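Local coordinates for protein type I polyketide synthase PikAII (Streptomyces venezuelae, PDB 3QP9) that probably epimerises polyketide intermediates rather than reducing them, as a C2-type ketoreductase region of a modular polyketide synthase with the Rossmann fold, at residues Ala62-Val67 / Leu111-Trp116; Leu68-Gly73 / Ala204-Thr209; Gly252-Thr257 / Leu343-His348; Leu279-Thr284 / Ala315-Val320. All coordinates share one frame; numbering follows the deposited sequence.

Interaction 1 (Ala62-Val67 / Leu111-Trp116); sequences AEAAPV and LSLLAW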
loop_
_atom_site.group_PDB
_atom_site.type_symbol
_atom_site.label_atom_id
_atom_site.label_comp_id
_atom_site.label_asym_id
_atom_site.label_seq_id
_atom_site.Cartn_x
_atom_site.Cartn_y
_atom_site.Cartn_z
ATOM N N ALA A 62 -24.541 -14.491 3.411
ATOM C CA ALA A 62 -25.439 -13.362 3.190
ATOM C C ALA A 62 -24.985 -12.508 1.976
ATOM O O ALA A 62 -25.546 -12.612 0.882
ATOM C CB ALA A 62 -25.499 -12.493 4.451
ATOM N N GLU A 63 -23.966 -11.673 2.187
ATOM C CA GLU A 63 -23.385 -10.874 1.080
ATOM C C GLU A 63 -22.682 -11.817 0.142
ATOM O O GLU A 63 -22.122 -12.819 0.562
ATOM C CB GLU A 63 -22.460 -9.748 1.561
ATOM C CG GLU A 63 -21.464 -10.094 2.630
ATOM C CD GLU A 63 -21.298 -8.968 3.612
ATOM O OE1 GLU A 63 -20.912 -7.851 3.185
ATOM O OE2 GLU A 63 -21.570 -9.206 4.809
ATOM N N ALA A 64 -22.751 -11.519 -1.135
ATOM C CA ALA A 64 -22.377 -12.477 -2.148
ATOM C C ALA A 64 -23.636 -12.800 -2.863
ATOM O O ALA A 64 -23.612 -12.882 -4.075
ATOM C CB ALA A 64 -21.738 -13.724 -1.590
ATOM N N ALA A 65 -24.751 -12.910 -2.134
ATOM C CA ALA A 65 -26.021 -13.149 -2.798
ATOM C C ALA A 65 -26.185 -12.211 -3.991
ATOM O O ALA A 65 -26.397 -12.686 -5.101
ATOM C CB ALA A 65 -27.237 -13.054 -1.819
ATOM N N PRO A 66 -26.069 -10.864 -3.767
ATOM C CA PRO A 66 -26.228 -9.991 -4.899
ATOM C C PRO A 66 -24.995 -9.987 -5.871
ATOM O O PRO A 66 -25.162 -9.736 -7.082
ATOM C CB PRO A 66 -26.510 -8.629 -4.242
ATOM C CG PRO A 66 -25.712 -8.679 -2.918
ATOM C CD PRO A 66 -25.625 -10.153 -2.554
ATOM N N VAL A 67 -23.788 -10.272 -5.359
ATOM C CA VAL A 67 -22.662 -10.665 -6.245
ATOM C C VAL A 67 -23.044 -11.814 -7.269
ATOM O O VAL A 67 -22.916 -11.627 -8.482
ATOM C CB VAL A 67 -21.353 -10.994 -5.487
ATOM C CG1 VAL A 67 -20.223 -11.272 -6.501
ATOM C CG2 VAL A 67 -20.939 -9.837 -4.571
ATOM N N LEU A 111 -13.353 -15.004 -8.672
ATOM C CA LEU A 111 -13.710 -13.738 -8.065
ATOM C C LEU A 111 -13.580 -13.942 -6.597
ATOM O O LEU A 111 -14.384 -14.653 -6.000
ATOM C CB LEU A 111 -15.162 -13.374 -8.335
ATOM C CG LEU A 111 -15.460 -11.919 -7.913
ATOM C CD1 LEU A 111 -14.527 -10.964 -8.600
ATOM C CD2 LEU A 111 -16.908 -11.606 -8.258
ATOM N N SER A 112 -12.569 -13.355 -6.005
ATOM C CA SER A 112 -12.396 -13.481 -4.540
ATOM C C SER A 112 -13.110 -12.382 -3.797
ATOM O O SER A 112 -12.811 -11.165 -4.026
ATOM C CB SER A 112 -10.951 -13.412 -4.202
ATOM O OG SER A 112 -10.776 -13.455 -2.801
ATOM N N LEU A 113 -14.052 -12.744 -2.913
ATOM C CA LEU A 113 -14.573 -11.702 -1.979
ATOM C C LEU A 113 -13.832 -11.760 -0.625
ATOM O O LEU A 113 -14.355 -11.242 0.369
ATOM C CB LEU A 113 -16.122 -11.837 -1.797
ATOM C CG LEU A 113 -16.960 -11.893 -3.091
ATOM C CD1 LEU A 113 -18.478 -11.869 -2.777
ATOM C CD2 LEU A 113 -16.658 -10.712 -4.063
ATOM N N LEU A 114 -12.678 -12.424 -0.557
ATOM C CA LEU A 114 -12.028 -12.706 0.764
ATOM C C LEU A 114 -11.589 -11.450 1.510
ATOM O O LEU A 114 -11.541 -11.446 2.729
ATOM C CB LEU A 114 -10.808 -13.653 0.665
ATOM C CG LEU A 114 -11.129 -15.100 0.207
ATOM C CD1 LEU A 114 -9.845 -15.869 -0.033
ATOM C CD2 LEU A 114 -12.035 -15.818 1.308
ATOM N N ALA A 115 -11.294 -10.385 0.768
ATOM C CA ALA A 115 -10.836 -9.136 1.411
ATOM C C ALA A 115 -11.921 -8.519 2.320
ATOM O O ALA A 115 -11.588 -7.748 3.238
ATOM C CB ALA A 115 -10.365 -8.149 0.296
ATOM N N TRP A 116 -13.189 -8.904 2.091
ATOM C CA TRP A 116 -14.294 -8.341 2.853
ATOM C C TRP A 116 -14.263 -8.786 4.287
ATOM O O TRP A 116 -14.871 -8.134 5.120
ATOM C CB TRP A 116 -15.675 -8.649 2.276
ATOM C CG TRP A 116 -15.847 -8.114 0.911
ATOM C CD1 TRP A 116 -14.912 -7.451 0.141
ATOM C CD2 TRP A 116 -17.020 -8.208 0.133
ATOM N NE1 TRP A 116 -15.464 -7.128 -1.096
ATOM C CE2 TRP A 116 -16.752 -7.602 -1.115
ATOM C CE3 TRP A 116 -18.268 -8.777 0.354
ATOM C CZ2 TRP A 116 -17.688 -7.559 -2.123
ATOM C CZ3 TRP A 116 -19.198 -8.742 -0.667
ATOM C CH2 TRP A 116 -18.924 -8.082 -1.860
#
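Ala-64 meets Leu-113 from a backbone rarely adopted by alanine, with phi at 113°, at the N-cap of the helix that follows strand 51-57. The setting is the Rossmann-like N-terminal half of the chain, where this helix start packs over the end of strand 109-112 and the turn after it. The methyl of Ala-64 reaches Leu-113 CD1, but Val-67 one turn on carries most of the contact. Its CG1, anti to the backbone N (chi1 -175°), meets Leu-111 CD2 at 3.8 Å. The other methyl, CG2, meets Leu-113 CD1 tip to tip at 3.7 Å and lies 3.8 Å from Trp-116 CH2, so one valine touches three residues. Glu-63 and the indole pass alongside, heading opposite ways, the carboxylate plane turned 61° from the ring and OE1 4.0 Å from Trp-116 CE3. The charge itself is directed elsewhere, OE2 forming a salt bridge with Arg-60. Leu-113 CB sits over one face of the indole, and His-156 meets Trp-116 edge-to-face, which probably limits the ring's freedom. Next to this apolar cluster the chain is turned by an ST turn, in which Ser-112 OG accepts a hydrogen bond from Leu-114 N at 3.1 Å.

Interaction 2 (Leu68-Gly73 / Ala204-Thr209); sequences LAALSG and ALDRMT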
loop_
_atom_site.group_PDB
_atom_site.type_symbol
_atom_site.label_atom_id
_atom_site.label_comp_id
_atom_site.label_asym_id
_atom_site.label_seq_id
_atom_site.Cartn_x
_atom_site.Cartn_y
_atom_site.Cartn_z
ATOM N N LEU A 68 -23.546 -12.975 -6.813
ATOM C CA LEU A 68 -23.933 -13.981 -7.812
ATOM C C LEU A 68 -25.080 -13.548 -8.688
ATOM O O LEU A 68 -25.091 -13.856 -9.893
ATOM C CB LEU A 68 -24.195 -15.388 -7.225
ATOM C CG LEU A 68 -23.524 -15.923 -5.973
ATOM C CD1 LEU A 68 -23.958 -17.378 -5.840
ATOM C CD2 LEU A 68 -22.029 -15.840 -6.056
ATOM N N ALA A 69 -26.037 -12.782 -8.141
ATOM C CA ALA A 69 -27.103 -12.323 -9.022
ATOM C C ALA A 69 -26.518 -11.480 -10.158
ATOM O O ALA A 69 -26.853 -11.696 -11.322
ATOM C CB ALA A 69 -28.215 -11.553 -8.244
ATOM N N ALA A 70 -25.600 -10.549 -9.841
ATOM C CA ALA A 70 -24.999 -9.731 -10.917
ATOM C C ALA A 70 -24.240 -10.534 -11.949
ATOM O O ALA A 70 -24.362 -10.279 -13.157
ATOM C CB ALA A 70 -24.110 -8.629 -10.346
ATOM N N LEU A 71 -23.467 -11.515 -11.481
ATOM C CA LEU A 71 -22.730 -12.372 -12.398
ATOM C C LEU A 71 -23.713 -13.191 -13.279
ATOM O O LEU A 71 -23.544 -13.290 -14.509
ATOM C CB LEU A 71 -21.832 -13.340 -11.621
ATOM C CG LEU A 71 -20.662 -12.819 -10.769
ATOM C CD1 LEU A 71 -20.193 -13.877 -9.904
ATOM C CD2 LEU A 71 -19.552 -12.475 -11.657
ATOM N N SER A 72 -24.720 -13.780 -12.630
ATOM C CA SER A 72 -25.763 -14.517 -13.342
ATOM C C SER A 72 -26.392 -13.591 -14.363
ATOM O O SER A 72 -26.398 -13.903 -15.568
ATOM C CB SER A 72 -26.835 -15.062 -12.359
ATOM O OG SER A 72 -26.337 -16.144 -11.567
ATOM N N GLY A 73 -26.885 -12.426 -13.888
ATOM C CA GLY A 73 -27.534 -11.448 -14.736
ATOM C C GLY A 73 -26.593 -11.013 -15.822
ATOM O O GLY A 73 -27.038 -10.752 -16.916
ATOM N N ALA A 204 -23.379 -0.670 -9.240
ATOM C CA ALA A 204 -21.938 -0.862 -9.089
ATOM C C ALA A 204 -21.515 -2.358 -9.411
ATOM O O ALA A 204 -20.443 -2.598 -10.008
ATOM C CB ALA A 204 -21.499 -0.454 -7.660
ATOM N N LEU A 205 -22.339 -3.351 -9.039
ATOM C CA LEU A 205 -21.922 -4.756 -9.233
ATOM C C LEU A 205 -22.079 -5.125 -10.717
ATOM O O LEU A 205 -21.331 -5.908 -11.240
ATOM C CB LEU A 205 -22.691 -5.719 -8.312
ATOM C CG LEU A 205 -22.456 -5.472 -6.793
ATOM C CD1 LEU A 205 -23.619 -6.114 -6.048
ATOM C CD2 LEU A 205 -21.111 -6.035 -6.213
ATOM N N ASP A 206 -23.050 -4.491 -11.382
ATOM C CA ASP A 206 -23.182 -4.535 -12.821
ATOM C C ASP A 206 -21.946 -3.993 -13.553
ATOM O O ASP A 206 -21.495 -4.613 -14.514
ATOM C CB ASP A 206 -24.460 -3.804 -13.263
ATOM C CG ASP A 206 -25.775 -4.628 -12.918
ATOM O OD1 ASP A 206 -25.654 -5.867 -12.640
ATOM O OD2 ASP A 206 -26.912 -4.038 -12.926
ATOM N N ARG A 207 -21.407 -2.840 -13.130
ATOM C CA ARG A 207 -20.171 -2.389 -13.741
ATOM C C ARG A 207 -19.011 -3.294 -13.430
ATOM O O ARG A 207 -18.130 -3.467 -14.287
ATOM C CB ARG A 207 -19.825 -0.967 -13.347
ATOM C CG ARG A 207 -20.855 0.083 -13.997
ATOM C CD ARG A 207 -20.509 1.515 -13.488
ATOM N NE ARG A 207 -21.360 2.475 -14.188
ATOM C CZ ARG A 207 -22.293 3.223 -13.615
ATOM N NH1 ARG A 207 -22.497 3.177 -12.289
ATOM N NH2 ARG A 207 -23.008 4.027 -14.373
ATOM N N MET A 208 -18.931 -3.790 -12.196
ATOM C CA MET A 208 -17.948 -4.882 -11.910
ATOM C C MET A 208 -17.896 -5.964 -12.980
ATOM O O MET A 208 -16.791 -6.305 -13.520
ATOM C CB MET A 208 -18.099 -5.430 -10.512
ATOM C CG MET A 208 -17.091 -6.555 -10.154
ATOM S SD MET A 208 -17.671 -7.392 -8.661
ATOM C CE MET A 208 -19.160 -8.159 -9.322
ATOM N N THR A 209 -19.074 -6.482 -13.359
ATOM C CA THR A 209 -19.132 -7.537 -14.394
ATOM C C THR A 209 -18.625 -7.089 -15.768
ATOM O O THR A 209 -18.013 -7.870 -16.427
ATOM C CB THR A 209 -20.523 -8.247 -14.498
ATOM O OG1 THR A 209 -21.496 -7.306 -14.929
ATOM C CG2 THR A 209 -20.956 -8.721 -13.169
#
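Thr-209 OG1 donates to Asp-206 O of its own helix at 2.7 Å, approaching 25° off the carbonyl plane. With the hydroxyl held between its backbone N and carbonyl carbon (chi1 65°), CG2 is left to face helix 68-73. That methyl lies 3.7 Å from Ala-70 O and 4.1 Å from Leu-71 N, thus resting against the backbone between these two residues. The small side chain of Ala-70 is the centre of the contact: its CB meets Leu-205 CB at 3.8 Å and stands 3.9 Å from Asp-206 OD1. The carboxylate only brushes this methyl; its OD1 forms a salt bridge with Arg-202, one turn earlier. With alanine at the point of meeting, the axes of the two helical segments come within 9.0 Å, crossing at -51°. Leu-71 starts away from the other helix, yet its CD2 reaches to 4.3 Å from Thr-209 CG2. Both helices belong to the Rossmann-like N-terminal half and both pack on strands: Leu-68 and Leu-71 pack on Val-54 and Pro-78 of strands 51-57 and 77-83, while Leu-205 and Met-208 pack on Leu-196 of strand 190-196, with Leu-48 touching both Leu-71 and Thr-209.

Interaction 3 (Gly252-Thr257 / Leu343-His348); sequences GTVLVT and LSAVLH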
loop_
_atom_site.group_PDB
_atom_site.type_symbol
_atom_site.label_atom_id
_atom_site.label_comp_id
_atom_site.label_asym_id
_atom_site.label_seq_id
_atom_site.Cartn_x
_atom_site.Cartn_y
_atom_site.Cartn_z
ATOM N N GLY A 252 7.852 23.754 18.525
ATOM C CA GLY A 252 7.083 22.514 18.778
ATOM C C GLY A 252 8.162 21.413 18.809
ATOM O O GLY A 252 9.359 21.728 18.537
ATOM N N THR A 253 7.794 20.204 19.208
ATOM C CA THR A 253 8.714 19.047 19.131
ATOM C C THR A 253 8.388 18.277 17.886
ATOM O O THR A 253 7.222 18.071 17.608
ATOM C CB THR A 253 8.439 18.108 20.323
ATOM O OG1 THR A 253 8.689 18.845 21.546
ATOM C CG2 THR A 253 9.298 16.908 20.286
ATOM N N VAL A 254 9.386 17.764 17.210
ATOM C CA VAL A 254 9.125 16.964 16.040
ATOM C C VAL A 254 9.685 15.604 16.407
ATOM O O VAL A 254 10.825 15.501 16.903
ATOM C CB VAL A 254 9.858 17.509 14.768
ATOM C CG1 VAL A 254 9.697 16.453 13.638
ATOM C CG2 VAL A 254 9.247 18.916 14.317
ATOM N N LEU A 255 8.845 14.612 16.279
ATOM C CA LEU A 255 9.212 13.217 16.552
ATOM C C LEU A 255 9.749 12.582 15.316
ATOM O O LEU A 255 9.120 12.690 14.295
ATOM C CB LEU A 255 7.984 12.479 17.089
ATOM C CG LEU A 255 8.143 10.950 17.142
ATOM C CD1 LEU A 255 9.158 10.515 18.130
ATOM C CD2 LEU A 255 6.808 10.296 17.511
ATOM N N VAL A 256 10.901 11.870 15.428
ATOM C CA VAL A 256 11.418 11.093 14.380
ATOM C C VAL A 256 11.583 9.687 14.906
ATOM O O VAL A 256 12.262 9.471 15.892
ATOM C CB VAL A 256 12.777 11.609 13.902
ATOM C CG1 VAL A 256 13.251 10.767 12.780
ATOM C CG2 VAL A 256 12.678 13.096 13.485
ATOM N N THR A 257 11.008 8.730 14.187
ATOM C CA THR A 257 11.086 7.380 14.600
ATOM C C THR A 257 12.106 6.649 13.781
ATOM O O THR A 257 12.520 7.081 12.671
ATOM C CB THR A 257 9.673 6.595 14.623
ATOM O OG1 THR A 257 9.312 6.209 13.269
ATOM C CG2 THR A 257 8.571 7.413 15.343
ATOM N N LEU A 343 3.674 18.516 20.444
ATOM C CA LEU A 343 3.912 17.821 19.202
ATOM C C LEU A 343 3.465 18.647 17.922
ATOM O O LEU A 343 2.318 19.031 17.796
ATOM C CB LEU A 343 3.205 16.458 19.311
ATOM C CG LEU A 343 3.740 15.178 18.718
ATOM C CD1 LEU A 343 2.634 14.463 17.917
ATOM C CD2 LEU A 343 4.952 15.404 17.914
ATOM N N SER A 344 4.413 18.908 17.019
ATOM C CA SER A 344 4.234 19.692 15.794
ATOM C C SER A 344 4.220 18.752 14.551
ATOM O O SER A 344 3.501 19.001 13.578
ATOM C CB SER A 344 5.403 20.671 15.648
ATOM O OG SER A 344 5.251 21.448 14.532
ATOM N N ALA A 345 5.051 17.715 14.549
ATOM C CA ALA A 345 5.123 16.850 13.403
ATOM C C ALA A 345 5.738 15.532 13.779
ATOM O O ALA A 345 6.568 15.458 14.681
ATOM C CB ALA A 345 5.903 17.515 12.198
ATOM N N VAL A 346 5.351 14.494 13.064
ATOM C CA VAL A 346 5.923 13.169 13.257
ATOM C C VAL A 346 6.508 12.631 11.917
ATOM O O VAL A 346 5.786 12.680 10.876
ATOM C CB VAL A 346 4.815 12.177 13.795
ATOM C CG1 VAL A 346 5.375 10.758 13.878
ATOM C CG2 VAL A 346 4.404 12.549 15.105
ATOM N N LEU A 347 7.782 12.176 11.914
ATOM C CA LEU A 347 8.389 11.552 10.791
ATOM C C LEU A 347 8.512 10.098 11.144
ATOM O O LEU A 347 9.321 9.732 11.977
ATOM C CB LEU A 347 9.786 12.093 10.329
ATOM C CG LEU A 347 9.733 13.592 10.026
ATOM C CD1 LEU A 347 11.104 14.044 9.388
ATOM C CD2 LEU A 347 8.629 13.889 9.027
ATOM N N HIS A 348 7.642 9.294 10.548
ATOM C CA HIS A 348 7.611 7.876 10.881
ATOM C C HIS A 348 8.346 6.984 9.897
ATOM O O HIS A 348 7.889 6.854 8.778
ATOM C CB HIS A 348 6.182 7.353 11.164
ATOM C CG HIS A 348 6.181 5.927 11.655
ATOM N ND1 HIS A 348 5.336 4.957 11.148
ATOM C CD2 HIS A 348 6.940 5.310 12.593
ATOM C CE1 HIS A 348 5.564 3.805 11.766
ATOM N NE2 HIS A 348 6.547 3.988 12.642
#
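Strands 253-256 and 343-348 run parallel at 10°, their register slipping by one residue at a beta bulge between the pairs Thr-253/Leu-343 and Val-254/Ala-345. Thr-253 O takes the N-H of Ser-344 at 3.0 Å, and beyond the bulge the regular alternation sets in: Leu-255 bonds through both N and O, to Ala-345 O and to Leu-347 N (2.8 Å), before Thr-257 N reaches Leu-347 O. The slip has a cost, for the buried Ala-345 N has no partner in the model. On one face Leu-255 and Val-346 run alongside each other, CD2 to CG1 3.9 Å, while Leu-343 bends back until its CD2 is 3.5 Å from Thr-253 O. Val-254 and Ala-345 share the other face, CG1 to CB 4.2 Å. At the bulge, Ser-344 CB packs 4.0 Å from Gly-252 CA, and its OG bonds to Gln-249 N. At the far end Thr-257 OG1 bonds to Leu-349 N. Strand 253-256, between 278-283 and 343-348, is the first strand of the ketoreductase Rossmann fold; the turn after Thr-257 matches the position where active short-chain dehydrogenases usually hold their nucleotide cofactor.

Interaction 4 (Leu279-Thr284 / Ala315-Val320); sequences LLLHTT and ATATVV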
loop_
_atom_site.group_PDB
_atom_site.type_symbol
_atom_site.label_atom_id
_atom_site.label_comp_id
_atom_site.label_asym_id
_atom_site.label_seq_id
_atom_site.Cartn_x
_atom_site.Cartn_y
_atom_site.Cartn_z
ATOM N N LEU A 279 13.554 18.103 19.355
ATOM C CA LEU A 279 13.452 16.861 18.645
ATOM C C LEU A 279 13.261 15.699 19.634
ATOM O O LEU A 279 13.895 15.632 20.680
ATOM C CB LEU A 279 14.707 16.610 17.780
ATOM C CG LEU A 279 14.789 17.515 16.542
ATOM C CD1 LEU A 279 16.193 17.407 15.823
ATOM C CD2 LEU A 279 13.601 17.186 15.571
ATOM N N LEU A 280 12.373 14.779 19.276
ATOM C CA LEU A 280 12.178 13.616 20.088
ATOM C C LEU A 280 12.549 12.466 19.170
ATOM O O LEU A 280 11.988 12.343 18.115
ATOM C CB LEU A 280 10.706 13.510 20.546
ATOM C CG LEU A 280 10.423 12.168 21.285
ATOM C CD1 LEU A 280 11.364 12.011 22.488
ATOM C CD2 LEU A 280 9.026 12.254 21.736
ATOM N N LEU A 281 13.505 11.654 19.565
ATOM C CA LEU A 281 14.065 10.653 18.678
ATOM C C LEU A 281 13.700 9.301 19.268
ATOM O O LEU A 281 14.106 9.005 20.390
ATOM C CB LEU A 281 15.605 10.754 18.625
ATOM C CG LEU A 281 16.149 12.109 18.178
ATOM C CD1 LEU A 281 17.588 11.988 18.131
ATOM C CD2 LEU A 281 15.606 12.473 16.795
ATOM N N HIS A 282 12.968 8.475 18.510
ATOM C CA HIS A 282 12.593 7.120 18.978
ATOM C C HIS A 282 13.512 6.134 18.287
ATOM O O HIS A 282 13.866 6.340 17.084
ATOM C CB HIS A 282 11.130 6.817 18.663
ATOM C CG HIS A 282 10.848 5.362 18.543
ATOM N ND1 HIS A 282 11.229 4.625 17.438
ATOM C CD2 HIS A 282 10.355 4.485 19.438
ATOM C CE1 HIS A 282 10.908 3.359 17.635
ATOM N NE2 HIS A 282 10.369 3.253 18.842
ATOM N N THR A 283 13.976 5.138 19.046
ATOM C CA THR A 283 14.702 4.006 18.477
ATOM C C THR A 283 14.051 2.686 18.785
ATOM O O THR A 283 13.474 2.483 19.845
ATOM C CB THR A 283 16.194 3.872 18.864
ATOM O OG1 THR A 283 16.305 3.531 20.255
ATOM C CG2 THR A 283 16.926 5.172 18.555
ATOM N N THR A 284 14.169 1.797 17.820
ATOM C CA THR A 284 13.529 0.500 17.882
ATOM C C THR A 284 14.363 -0.349 18.799
ATOM O O THR A 284 15.594 -0.352 18.678
ATOM C CB THR A 284 13.506 -0.101 16.500
ATOM O OG1 THR A 284 13.216 0.945 15.554
ATOM C CG2 THR A 284 12.430 -1.197 16.411
ATOM N N ALA A 315 19.272 22.153 17.971
ATOM C CA ALA A 315 18.034 21.567 18.581
ATOM C C ALA A 315 18.322 20.862 19.874
ATOM O O ALA A 315 19.335 20.214 19.975
ATOM C CB ALA A 315 17.381 20.550 17.639
ATOM N N THR A 316 17.385 20.861 20.807
ATOM C CA THR A 316 17.586 19.973 21.937
ATOM C C THR A 316 16.778 18.745 21.630
ATOM O O THR A 316 15.626 18.849 21.243
ATOM C CB THR A 316 17.456 20.602 23.338
ATOM O OG1 THR A 316 16.617 19.861 24.257
ATOM C CG2 THR A 316 17.245 22.049 23.314
ATOM N N ALA A 317 17.487 17.633 21.634
ATOM C CA ALA A 317 16.936 16.335 21.274
ATOM C C ALA A 317 17.059 15.417 22.505
ATOM O O ALA A 317 18.030 15.455 23.263
ATOM C CB ALA A 317 17.644 15.711 20.121
ATOM N N THR A 318 16.050 14.600 22.659
ATOM C CA THR A 318 16.066 13.575 23.646
ATOM C C THR A 318 15.775 12.244 22.946
ATOM O O THR A 318 15.220 12.225 21.845
ATOM C CB THR A 318 15.077 14.032 24.661
ATOM O OG1 THR A 318 15.709 14.165 25.936
ATOM C CG2 THR A 318 13.758 13.343 24.674
ATOM N N VAL A 319 16.203 11.134 23.549
ATOM C CA VAL A 319 16.108 9.836 22.867
ATOM C C VAL A 319 15.267 8.921 23.732
ATOM O O VAL A 319 15.531 8.855 24.922
ATOM C CB VAL A 319 17.470 9.168 22.672
ATOM C CG1 VAL A 319 17.297 7.769 22.092
ATOM C CG2 VAL A 319 18.374 10.010 21.799
ATOM N N VAL A 320 14.262 8.249 23.136
ATOM C CA VAL A 320 13.410 7.307 23.858
ATOM C C VAL A 320 13.370 5.938 23.109
ATOM O O VAL A 320 13.525 5.870 21.885
ATOM C CB VAL A 320 11.963 7.852 24.071
ATOM C CG1 VAL A 320 11.097 6.750 24.667
ATOM C CG2 VAL A 320 11.943 9.024 25.033
#
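Leu-279, Leu-281 and Thr-283 bond in parallel beta fashion to Thr-316, Thr-318 and Val-320, five backbone hydrogen bonds in all. Leu-279 N donates to Thr-316 O, and Thr-318 N answers to Leu-279 O at 3.1 Å; the same alternation continues through Leu-281 and finishes with Thr-283 N to Val-320 O. Weaker CA-H...O contacts fill the gaps, such as Ala-317 CA to Leu-279 O at 3.2 Å. The axes of the two strand segments cross at -23°. Apolar contacts fall on both faces. On one, Leu-279 CB meets Ala-317 CB at 3.9 Å and its CD1 reaches back to Ala-315 CB at 3.8 Å, while Leu-281 CD1 lies 4.2 Å from both Ala-317 CB and Val-319 CG2. On the other, the first torsion of Leu-280 turns CG directly away from its own N (chi1 173°), which swings CD1 across to Thr-318 CG2 at 3.5 Å and to Val-320 CG2 at 4.0 Å. Polar side chains bond beyond the pair: His-282 NE2 to Cys-322 O, Thr-283 OG1 to Thr-321 OG1. Strand 316-321 is outermost within the chain; 278-283 lies between it and 253-256. Helix 304-313 covers the Leu-281 face through Leu-306 and Leu-310, and helix 262-274 packs there on Leu-279 and Ala-315.

In the fold
From the N terminus, interaction 1 closes a loop when the end of strand 109-112 returns to the start of helix 65-73, and interaction 2 uses the next turns of that helix to reach helix 202-212. Their segments alternate along the chain, so the loops cross; their centres are about 11 Å apart and they touch, Val-67 against Leu-205 and Leu-111 against Met-208. Both close before the loop of interaction 3 opens. Interaction 3 joins 252-257 to 343-348, and all of interaction 4 falls within the chain between them. Val-254 and Val-256 bond to Leu-280 and His-282, making four adjacent strands. Interactions 1 and 3 lie about 41 Å apart, centre to centre, on opposite sides of the chain's centre.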